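Local coordinates for protein V-type ATPase 116 kDa subunit (Meiothermus ruber, PDB 3RRK) that probably forms part of a rotary V-type proton-pumping ATPase, as the cytoplasmic N-terminal domain of its membrane subunit I, a homolog of subunit a, at residues 73-78 and 258-263. Sequence-based numbering, arbitrary orientation.
Sequences EQSLTV and EALIAL
L76 lies side by side with L260, the two pointing opposite ways, and CD2 of L76 rests on CB of L260 at 3.6 Å. This is mainly apolar packing in the helical middle of the cytoplasmic N-terminal domain of subunit I, whose two small antiparallel sheets lie at opposite ends: helix 56-79 runs roughly antiparallel to the long helix 224-281, the local axes 9.7 Å apart at 146°, and helix 94-138 touches both, A105 meeting S75 and L101 meeting L260. No hydrogen bond joins the two segments. The same CD2 of L76 also reaches CG1 of I261, 3.9 Å away, I261 meeting L76 roughly perpendicularly. In L260, CG stands anti to the carbonyl carbon (chi1 -81°), and the branch beyond it carries both methyls to S75, CD1 at 3.8 Å from CB of S75. An alanine in place of L260 would keep CB against CD2 of L76 but is likely to open a gap between S75 and L101, since both delta methyls would be gone. S75 offers the leucine mainly its carbon, while its OG is hydrogen-bonded to the backbone O of Q71, one turn earlier in the same helix. That carbon, CB of S75, sits 3.7 Å from CD2 of L260.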
# COMPACT_ATOMS: atom_id res chain seq x y z
N GLU A 73 8.82 -7.50 -0.30
CA GLU A 73 7.43 -7.40 -0.76
C GLU A 73 7.12 -5.98 -1.19
O GLU A 73 6.67 -5.73 -2.30
CB GLU A 73 6.44 -7.85 0.31
CG GLU A 73 6.28 -9.37 0.36
CD GLU A 73 5.37 -9.87 1.50
OE1 GLU A 73 4.96 -9.05 2.37
OE2 GLU A 73 5.09 -11.09 1.52
N GLN A 74 7.38 -5.03 -0.31
CA GLN A 74 7.11 -3.64 -0.63
C GLN A 74 7.79 -3.25 -1.94
O GLN A 74 7.17 -2.63 -2.80
CB GLN A 74 7.49 -2.73 0.55
CG GLN A 74 7.54 -1.24 0.25
CD GLN A 74 8.95 -0.75 -0.09
OE1 GLN A 74 9.20 -0.22 -1.17
NE2 GLN A 74 9.88 -0.92 0.85
N SER A 75 9.05 -3.64 -2.13
CA SER A 75 9.76 -3.32 -3.36
C SER A 75 9.16 -3.98 -4.61
O SER A 75 9.01 -3.32 -5.64
CB SER A 75 11.25 -3.64 -3.25
OG SER A 75 11.82 -3.00 -2.11
N LEU A 76 8.81 -5.25 -4.51
CA LEU A 76 8.27 -5.99 -5.64
C LEU A 76 6.93 -5.40 -6.08
O LEU A 76 6.64 -5.29 -7.29
CB LEU A 76 8.14 -7.47 -5.29
CG LEU A 76 9.47 -8.22 -5.22
CD1 LEU A 76 9.29 -9.53 -4.47
CD2 LEU A 76 10.05 -8.47 -6.60
N THR A 77 6.14 -4.97 -5.11
CA THR A 77 4.88 -4.29 -5.38
C THR A 77 5.06 -3.04 -6.23
O THR A 77 4.38 -2.86 -7.25
CB THR A 77 4.17 -3.90 -4.08
OG1 THR A 77 3.74 -5.10 -3.40
CG2 THR A 77 2.96 -3.04 -4.38
N VAL A 78 6.01 -2.20 -5.84
CA VAL A 78 6.31 -0.97 -6.58
C VAL A 78 6.76 -1.28 -7.98
O VAL A 78 6.45 -0.56 -8.93
CB VAL A 78 7.43 -0.18 -5.88
CG1 VAL A 78 7.96 0.95 -6.76
CG2 VAL A 78 6.93 0.33 -4.56
N GLU A 258 14.94 -9.61 -10.09
CA GLU A 258 15.25 -11.00 -9.80
C GLU A 258 15.86 -11.20 -8.41
O GLU A 258 15.53 -12.16 -7.71
CB GLU A 258 16.14 -11.60 -10.90
CG GLU A 258 16.61 -13.01 -10.61
CD GLU A 258 17.69 -13.47 -11.57
OE1 GLU A 258 18.42 -12.59 -12.10
OE2 GLU A 258 17.83 -14.70 -11.79
N ALA A 259 16.77 -10.31 -8.01
CA ALA A 259 17.39 -10.41 -6.69
C ALA A 259 16.35 -10.29 -5.59
O ALA A 259 16.43 -10.97 -4.55
CB ALA A 259 18.47 -9.37 -6.52
N LEU A 260 15.35 -9.44 -5.82
CA LEU A 260 14.37 -9.18 -4.78
C LEU A 260 13.64 -10.46 -4.51
O LEU A 260 13.50 -10.88 -3.37
CB LEU A 260 13.40 -8.07 -5.21
CG LEU A 260 13.90 -6.62 -5.05
CD1 LEU A 260 13.06 -5.64 -5.86
CD2 LEU A 260 13.93 -6.19 -3.62
N ILE A 261 13.20 -11.09 -5.59
CA ILE A 261 12.50 -12.36 -5.55
C ILE A 261 13.30 -13.42 -4.81
O ILE A 261 12.78 -14.11 -3.94
CB ILE A 261 12.16 -12.83 -6.98
CG1 ILE A 261 10.85 -12.19 -7.44
CG2 ILE A 261 12.03 -14.33 -7.06
CD1 ILE A 261 10.53 -12.47 -8.89
N ALA A 262 14.58 -13.56 -5.14
CA ALA A 262 15.44 -14.51 -4.44
C ALA A 262 15.63 -14.18 -2.95
O ALA A 262 15.86 -15.07 -2.14
CB ALA A 262 16.77 -14.59 -5.12
N LEU A 263 15.58 -12.89 -2.61
CA LEU A 263 15.69 -12.45 -1.23
C LEU A 263 14.41 -12.80 -0.49
O LEU A 263 14.43 -13.33 0.62
CB LEU A 263 15.90 -10.93 -1.17
CG LEU A 263 17.30 -10.48 -1.63
CD1 LEU A 263 17.29 -9.06 -2.19
CD2 LEU A 263 18.33 -10.68 -0.52